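Side-chain contacts in 6-phosphogluconate dehydrogenase, NAD-binding (Mycolicibacterium smegmatis MC2 155, PDB 6SMT), which probably acts as an S-enantioselective imine reductase, using bound NADPH as the source of hydride: residues 13-18 against 27-32; 41-46 against 54-59. One frame throughout, in Å; residues are numbered along the deposited sequence.

Followed from its N terminus, the chain illustrates how a nucleotide-binding domain is built from successive local closures. Interaction 1 closes the first turn, where helix 20-31 folds back on strand 12-16. Strand 35-39 then enters the sheet beside that strand, and interaction 2 closes a second loop, around helix 47-51, bringing 41-46 against strand 55-56, outermost of the sheet within this chain. The two closures follow in series, neither enclosing nor crossing the other, yet they touch: L18 CD1 lies 3.8 Å from A46 CA, and L30 CD2 packs 3.6 Å from A54 N. Both also reach the same NADPH, interaction 1 at the adenosine ribose and interaction 2 at the phosphate on that ribose.

Interaction 1: 13-18 against 27-32; sequences VTVLGL and RALLDA. With NDP (NADPH dihydro-nicotinamide-adenine-dinucleotide phosphate), chain L.
L29 reaches from helix 20-31 and sets a single methyl, CD1, against two valines of strand 12-16. V15 holds CG1 anti to its backbone N (chi1 -177°), which puts the other branch, CG2, beside that N and 3.8 Å from L29 CD1. The neighbouring touch comes from V13 CG1, 3.9 Å from L29 CD1, with the two side chains crossing at about a right angle; V13 was modelled in two conformers, so this second touch is less certain. V13 and V15 alternate with T14, whose side chain leaves the opposite face of the strand and bonds to S67 and A63. All three touching residues are buried, and L29 is further hemmed in by V36 and L71 of the flanking strands. Toward the end of 27-32 the setting loosens: D31 and A32 are exposed, and D31 makes a long, weak ion pair with R52. Beyond the strand, the turn approaches the cofactor, G17 CA standing 3.6 Å from NADPH O3B. The amide L18 N donates weakly to the same O3B at 3.3 Å, with a bent N-H...O angle of 128°, and also bonds to N40 OD1. Valines beneath a helix leucine, followed by a glycine-rich turn at the ribose, are the opening beta-alpha unit of a Rossmann fold.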
loop_
_atom_site.group_PDB
_atom_site.type_symbol
_atom_site.label_atom_id
_atom_site.label_comp_id
_atom_site.label_asym_id
_atom_site.label_seq_id
_atom_site.Cartn_x
_atom_site.Cartn_y
_atom_site.Cartn_z
ATOM N N VAL B 13 -20.485 -5.767 -29.814
ATOM C CA VAL B 13 -20.297 -5.071 -28.509
ATOM C C VAL B 13 -20.387 -3.574 -28.723
ATOM O O VAL B 13 -19.815 -3.029 -29.657
ATOM C CB VAL B 13 -18.983 -5.472 -27.833
ATOM C CG1 VAL B 13 -18.979 -4.949 -26.405
ATOM C CG2 VAL B 13 -18.760 -6.987 -27.869
ATOM N N THR B 14 -21.069 -2.899 -27.821
ATOM C CA THR B 14 -21.089 -1.445 -27.757
ATOM C C THR B 14 -20.337 -0.997 -26.509
ATOM O O THR B 14 -20.505 -1.612 -25.444
ATOM C CB THR B 14 -22.486 -0.856 -27.710
ATOM O OG1 THR B 14 -23.051 -1.123 -29.007
ATOM C CG2 THR B 14 -22.529 0.629 -27.478
ATOM N N VAL B 15 -19.476 -0.006 -26.633
ATOM C CA VAL B 15 -18.861 0.681 -25.472
ATOM C C VAL B 15 -19.432 2.074 -25.408
ATOM O O VAL B 15 -19.307 2.837 -26.343
ATOM C CB VAL B 15 -17.334 0.690 -25.536
ATOM C CG1 VAL B 15 -16.777 1.329 -24.289
ATOM C CG2 VAL B 15 -16.774 -0.709 -25.684
ATOM N N LEU B 16 -20.016 2.447 -24.284
ATOM C CA LEU B 16 -20.525 3.787 -23.945
ATOM C C LEU B 16 -19.575 4.362 -22.893
ATOM O O LEU B 16 -19.515 3.827 -21.769
ATOM C CB LEU B 16 -21.968 3.766 -23.466
ATOM C CG LEU B 16 -22.946 3.139 -24.454
ATOM C CD1 LEU B 16 -23.330 1.743 -24.099
ATOM C CD2 LEU B 16 -24.231 3.964 -24.648
ATOM N N GLY B 17 -18.893 5.423 -23.254
ATOM C CA GLY B 17 -17.913 6.077 -22.433
ATOM C C GLY B 17 -16.519 5.847 -22.965
ATOM O O GLY B 17 -16.056 4.693 -23.068
ATOM N N LEU B 18 -15.880 6.926 -23.458
ATOM C CA LEU B 18 -14.604 6.888 -24.180
ATOM C C LEU B 18 -13.590 7.749 -23.466
ATOM O O LEU B 18 -12.736 8.412 -24.146
ATOM C CB LEU B 18 -14.783 7.215 -25.693
ATOM C CG LEU B 18 -15.771 6.348 -26.419
ATOM C CD1 LEU B 18 -15.875 6.811 -27.885
ATOM C CD2 LEU B 18 -15.375 4.875 -26.385
ATOM N N ARG B 27 -10.313 -0.646 -27.727
ATOM C CA ARG B 27 -9.145 -1.164 -28.481
ATOM C C ARG B 27 -9.009 -2.644 -28.277
ATOM O O ARG B 27 -8.709 -3.392 -29.216
ATOM C CB ARG B 27 -7.838 -0.495 -28.071
ATOM C CG ARG B 27 -7.735 0.949 -28.522
ATOM C CD ARG B 27 -6.302 1.462 -28.273
ATOM N NE ARG B 27 -5.779 1.350 -26.902
ATOM C CZ ARG B 27 -5.974 2.272 -25.941
ATOM N NH1 ARG B 27 -6.733 3.318 -26.179
ATOM N NH2 ARG B 27 -5.533 2.031 -24.736
ATOM N N ALA B 28 -9.182 -3.150 -27.068
ATOM C CA ALA B 28 -8.998 -4.591 -26.841
ATOM C C ALA B 28 -10.078 -5.360 -27.607
ATOM O O ALA B 28 -9.763 -6.490 -28.127
ATOM C CB ALA B 28 -9.052 -4.901 -25.355
ATOM N N LEU B 29 -11.331 -4.912 -27.611
ATOM C CA LEU B 29 -12.423 -5.615 -28.281
ATOM C C LEU B 29 -12.161 -5.546 -29.797
ATOM O O LEU B 29 -12.373 -6.596 -30.471
ATOM C CB LEU B 29 -13.752 -4.976 -27.926
ATOM C CG LEU B 29 -14.138 -5.127 -26.452
ATOM C CD1 LEU B 29 -15.214 -4.119 -26.126
ATOM C CD2 LEU B 29 -14.515 -6.577 -26.131
ATOM N N LEU B 30 -11.666 -4.424 -30.293
ATOM C CA LEU B 30 -11.361 -4.360 -31.748
ATOM C C LEU B 30 -10.202 -5.273 -32.073
ATOM O O LEU B 30 -10.233 -5.960 -33.164
ATOM C CB LEU B 30 -11.026 -2.929 -32.142
ATOM C CG LEU B 30 -12.183 -1.964 -32.240
ATOM C CD1 LEU B 30 -11.621 -0.531 -32.293
ATOM C CD2 LEU B 30 -13.024 -2.229 -33.473
ATOM N N ASP B 31 -9.195 -5.303 -31.231
ATOM C CA ASP B 31 -8.025 -6.141 -31.525
ATOM C C ASP B 31 -8.432 -7.602 -31.526
ATOM O O ASP B 31 -7.754 -8.346 -32.320
ATOM C CB ASP B 31 -6.973 -5.917 -30.460
ATOM C CG ASP B 31 -6.252 -4.634 -30.486
ATOM O OD1 ASP B 31 -6.352 -3.859 -31.474
ATOM O OD2 ASP B 31 -5.491 -4.370 -29.468
ATOM N N ALA B 32 -9.486 -8.030 -30.838
ATOM C CA ALA B 32 -10.011 -9.422 -30.725
ATOM C C ALA B 32 -10.842 -9.774 -31.966
ATOM O O ALA B 32 -11.387 -10.913 -32.021
ATOM C CB ALA B 32 -10.814 -9.639 -29.469
HETATM P PA NDP L . -13.598 8.818 -15.840
HETATM O O1A NDP L . -13.907 8.075 -14.574
HETATM O O2A NDP L . -12.820 10.096 -15.794
HETATM O O5B NDP L . -14.954 9.028 -16.636
HETATM C C5B NDP L . -14.871 9.739 -17.884
HETATM C C4B NDP L . -15.974 9.243 -18.785
HETATM O O4B NDP L . -17.279 9.472 -18.180
HETATM C C3B NDP L . -16.007 10.008 -20.124
HETATM O O3B NDP L . -16.467 9.173 -21.170
HETATM C C2B NDP L . -17.016 11.093 -19.814
HETATM O O2B NDP L . -17.688 11.707 -20.910
HETATM C C1B NDP L . -18.042 10.245 -19.089
HETATM N N9A NDP L . -19.029 11.007 -18.330
HETATM C C8A NDP L . -18.838 11.751 -17.189
HETATM N N7A NDP L . -19.948 12.296 -16.748
HETATM C C5A NDP L . -20.927 11.907 -17.648
HETATM C C6A NDP L . -22.312 12.189 -17.775
HETATM N N6A NDP L . -23.015 12.882 -16.884
HETATM N N1A NDP L . -22.958 11.643 -18.828
HETATM C C2A NDP L . -22.287 10.897 -19.710
HETATM N N3A NDP L . -20.986 10.588 -19.707
HETATM C C4A NDP L . -20.359 11.141 -18.661
HETATM O O3 NDP L . -12.824 7.917 -16.917
HETATM P PN NDP L . -12.010 6.589 -16.994
HETATM O O1N NDP L . -12.033 6.149 -18.389
HETATM O O2N NDP L . -10.685 6.796 -16.352
HETATM O O5D NDP L . -12.782 5.552 -16.038
HETATM C C5D NDP L . -14.079 5.076 -16.378
HETATM C C4D NDP L . -14.516 4.178 -15.246
HETATM O O4D NDP L . -13.602 3.052 -15.202
HETATM C C3D NDP L . -14.527 4.803 -13.845
HETATM O O3D NDP L . -15.664 4.420 -13.081
HETATM C C2D NDP L . -13.263 4.239 -13.222
HETATM O O2D NDP L . -13.268 4.141 -11.800
HETATM C C1D NDP L . -13.119 2.886 -13.867
HETATM N N1N NDP L . -11.726 2.404 -13.951
HETATM C C2N NDP L . -10.758 3.178 -14.534
HETATM C C3N NDP L . -9.458 2.799 -14.548
HETATM C C7N NDP L . -8.396 3.621 -15.161
HETATM O O7N NDP L . -7.231 3.174 -15.057
HETATM N N7N NDP L . -8.657 4.744 -15.809
HETATM C C4N NDP L . -9.052 1.564 -13.907
HETATM C C5N NDP L . -10.120 0.753 -13.360
HETATM C C6N NDP L . -11.375 1.139 -13.417
HETATM P P2B NDP L . -16.898 12.905 -21.676
HETATM O O1X NDP L . -18.020 13.555 -22.540
HETATM O O2X NDP L . -16.415 13.868 -20.594
HETATM O O3X NDP L . -15.766 12.367 -22.454
#

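Interaction 2: 41-46 against 54-59; sequences RTESKA and ALSAPT. With NDP (NADPH dihydro-nicotinamide-adenine-dinucleotide phosphate), chain L.
S56 places OG between its backbone N and carbonyl carbon (chi1 65°), while E43 holds CG anti to the backbone N (chi1 -171°) and turns at chi2, which carries OE1 to the same R50 NH1 that S56 OG meets. This is the loop after the second strand of the Rossmann fold, a region that commonly distinguishes NADPH from NADH. E43 OE1 and S56 OG remain 4.3 Å apart; R50 NH1 joins them, through a salt bridge to the glutamate and a hydrogen bond to the serine. Nearby, the methyl of A46 rests 4.2 Å from S56 CB, a loose apolar touch on the buried side of an otherwise partly exposed contact. The same loop grips the ribose phosphate of NADPH. The R41 guanidinium holds the phosphate at its edge, in its own plane, with R41 NE 2.9 Å from NADPH O1X on a nearly straight N-H...O line (176°) and R41 NH2 2.9 Å from NADPH O2X. On one face, NADPH C5A lies 3.3 Å above the guanidinium plane, offset toward the rim of the group. NADPH O1X also accepts the hydroxyl of T42, OG1 being 2.6 Å away, and a weak bond from T42 N. The third oxygen goes to K45, extended beyond CG, whose NZ stops 2.6 Å from NADPH O3X.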
loop_
_atom_site.group_PDB
_atom_site.type_symbol
_atom_site.label_atom_id
_atom_site.label_comp_id
_atom_site.label_asym_id
_atom_site.label_seq_id
_atom_site.Cartn_x
_atom_site.Cartn_y
_atom_site.Cartn_z
ATOM N N ARG B 41 -20.454 10.974 -24.738
ATOM C CA ARG B 41 -21.124 12.291 -24.592
ATOM C C ARG B 41 -20.389 13.292 -25.486
ATOM O O ARG B 41 -21.077 14.093 -26.224
ATOM C CB ARG B 41 -21.109 12.696 -23.118
ATOM C CG ARG B 41 -21.558 14.146 -22.910
ATOM C CD ARG B 41 -21.518 14.483 -21.461
ATOM N NE ARG B 41 -20.248 14.391 -20.851
ATOM C CZ ARG B 41 -20.025 14.703 -19.599
ATOM N NH1 ARG B 41 -21.003 15.111 -18.822
ATOM N NH2 ARG B 41 -18.815 14.600 -19.125
ATOM N N THR B 42 -19.084 13.363 -25.406
ATOM C CA THR B 42 -18.182 14.169 -26.278
ATOM C C THR B 42 -17.786 13.366 -27.501
ATOM O O THR B 42 -16.906 12.524 -27.456
ATOM C CB THR B 42 -16.968 14.664 -25.506
ATOM O OG1 THR B 42 -17.450 15.322 -24.352
ATOM C CG2 THR B 42 -16.099 15.602 -26.337
ATOM N N GLU B 43 -18.448 13.619 -28.641
ATOM C CA GLU B 43 -18.403 12.731 -29.826
ATOM C C GLU B 43 -17.001 12.675 -30.464
ATOM O O GLU B 43 -16.667 11.584 -30.965
ATOM C CB GLU B 43 -19.494 13.157 -30.835
ATOM C CG GLU B 43 -19.708 12.198 -31.988
ATOM C CD GLU B 43 -18.721 12.295 -33.140
ATOM O OE1 GLU B 43 -18.661 11.332 -33.954
ATOM O OE2 GLU B 43 -18.011 13.332 -33.229
ATOM N N SER B 44 -16.195 13.723 -30.402
ATOM C CA SER B 44 -14.837 13.818 -30.985
ATOM C C SER B 44 -13.887 12.714 -30.492
ATOM O O SER B 44 -12.970 12.263 -31.241
ATOM C CB SER B 44 -14.254 15.173 -30.711
ATOM O OG SER B 44 -13.960 15.381 -29.338
ATOM N N LYS B 45 -14.162 12.183 -29.316
ATOM C CA LYS B 45 -13.332 11.111 -28.723
ATOM C C LYS B 45 -13.483 9.798 -29.467
ATOM O O LYS B 45 -12.665 8.906 -29.209
ATOM C CB LYS B 45 -13.618 11.009 -27.223
ATOM C CG LYS B 45 -13.285 12.293 -26.471
ATOM C CD LYS B 45 -13.299 12.128 -24.983
ATOM C CE LYS B 45 -13.303 13.470 -24.278
ATOM N NZ LYS B 45 -13.367 13.319 -22.796
ATOM N N ALA B 46 -14.478 9.623 -30.350
ATOM C CA ALA B 46 -14.654 8.375 -31.107
ATOM C C ALA B 46 -13.716 8.292 -32.320
ATOM O O ALA B 46 -13.551 7.189 -32.846
ATOM C CB ALA B 46 -16.091 8.197 -31.489
ATOM N N ALA B 54 -13.765 0.758 -35.323
ATOM C CA ALA B 54 -15.055 0.911 -34.613
ATOM C C ALA B 54 -16.074 1.625 -35.476
ATOM O O ALA B 54 -15.679 2.518 -36.315
ATOM C CB ALA B 54 -14.878 1.687 -33.328
ATOM N N LEU B 55 -17.317 1.234 -35.295
ATOM C CA LEU B 55 -18.484 1.998 -35.748
ATOM C C LEU B 55 -18.842 3.015 -34.699
ATOM O O LEU B 55 -18.673 2.726 -33.511
ATOM C CB LEU B 55 -19.674 1.048 -35.933
ATOM C CG LEU B 55 -19.408 -0.125 -36.860
ATOM C CD1 LEU B 55 -20.534 -1.171 -36.825
ATOM C CD2 LEU B 55 -19.286 0.437 -38.269
ATOM N N SER B 56 -19.316 4.197 -35.043
ATOM C CA SER B 56 -19.825 5.089 -33.975
ATOM C C SER B 56 -21.308 5.307 -34.178
ATOM O O SER B 56 -21.844 4.995 -35.254
ATOM C CB SER B 56 -19.068 6.349 -33.764
ATOM O OG SER B 56 -19.177 7.130 -34.900
ATOM N N ALA B 57 -21.974 5.599 -33.096
ATOM C CA ALA B 57 -23.430 5.802 -33.100
ATOM C C ALA B 57 -23.656 7.172 -32.501
ATOM O O ALA B 57 -22.989 7.657 -31.599
ATOM C CB ALA B 57 -24.171 4.739 -32.285
ATOM N N PRO B 58 -24.694 7.891 -32.972
ATOM C CA PRO B 58 -24.857 9.256 -32.480
ATOM C C PRO B 58 -25.524 9.433 -31.112
ATOM O O PRO B 58 -25.369 10.428 -30.546
ATOM C CB PRO B 58 -25.705 9.804 -33.649
ATOM C CG PRO B 58 -26.580 8.631 -34.036
ATOM C CD PRO B 58 -25.608 7.453 -34.048
ATOM N N THR B 59 -26.264 8.447 -30.641
ATOM C CA THR B 59 -27.030 8.557 -29.392
ATOM C C THR B 59 -26.800 7.264 -28.603
ATOM O O THR B 59 -26.486 6.218 -29.190
ATOM C CB THR B 59 -28.535 8.702 -29.644
ATOM O OG1 THR B 59 -29.057 7.505 -30.202
ATOM C CG2 THR B 59 -28.830 9.930 -30.491
HETATM P PA NDP L . -13.598 8.818 -15.840
HETATM O O1A NDP L . -13.907 8.075 -14.574
HETATM O O2A NDP L . -12.820 10.096 -15.794
HETATM O O5B NDP L . -14.954 9.028 -16.636
HETATM C C5B NDP L . -14.871 9.739 -17.884
HETATM C C4B NDP L . -15.974 9.243 -18.785
HETATM O O4B NDP L . -17.279 9.472 -18.180
HETATM C C3B NDP L . -16.007 10.008 -20.124
HETATM O O3B NDP L . -16.467 9.173 -21.170
HETATM C C2B NDP L . -17.016 11.093 -19.814
HETATM O O2B NDP L . -17.688 11.707 -20.910
HETATM C C1B NDP L . -18.042 10.245 -19.089
HETATM N N9A NDP L . -19.029 11.007 -18.330
HETATM C C8A NDP L . -18.838 11.751 -17.189
HETATM N N7A NDP L . -19.948 12.296 -16.748
HETATM C C5A NDP L . -20.927 11.907 -17.648
HETATM C C6A NDP L . -22.312 12.189 -17.775
HETATM N N6A NDP L . -23.015 12.882 -16.884
HETATM N N1A NDP L . -22.958 11.643 -18.828
HETATM C C2A NDP L . -22.287 10.897 -19.710
HETATM N N3A NDP L . -20.986 10.588 -19.707
HETATM C C4A NDP L . -20.359 11.141 -18.661
HETATM O O3 NDP L . -12.824 7.917 -16.917
HETATM P PN NDP L . -12.010 6.589 -16.994
HETATM O O1N NDP L . -12.033 6.149 -18.389
HETATM O O2N NDP L . -10.685 6.796 -16.352
HETATM O O5D NDP L . -12.782 5.552 -16.038
HETATM C C5D NDP L . -14.079 5.076 -16.378
HETATM C C4D NDP L . -14.516 4.178 -15.246
HETATM O O4D NDP L . -13.602 3.052 -15.202
HETATM C C3D NDP L . -14.527 4.803 -13.845
HETATM O O3D NDP L . -15.664 4.420 -13.081
HETATM C C2D NDP L . -13.263 4.239 -13.222
HETATM O O2D NDP L . -13.268 4.141 -11.800
HETATM C C1D NDP L . -13.119 2.886 -13.867
HETATM N N1N NDP L . -11.726 2.404 -13.951
HETATM C C2N NDP L . -10.758 3.178 -14.534
HETATM C C3N NDP L . -9.458 2.799 -14.548
HETATM C C7N NDP L . -8.396 3.621 -15.161
HETATM O O7N NDP L . -7.231 3.174 -15.057
HETATM N N7N NDP L . -8.657 4.744 -15.809
HETATM C C4N NDP L . -9.052 1.564 -13.907
HETATM C C5N NDP L . -10.120 0.753 -13.360
HETATM C C6N NDP L . -11.375 1.139 -13.417
HETATM P P2B NDP L . -16.898 12.905 -21.676
HETATM O O1X NDP L . -18.020 13.555 -22.540
HETATM O O2X NDP L . -16.415 13.868 -20.594
HETATM O O3X NDP L . -15.766 12.367 -22.454
#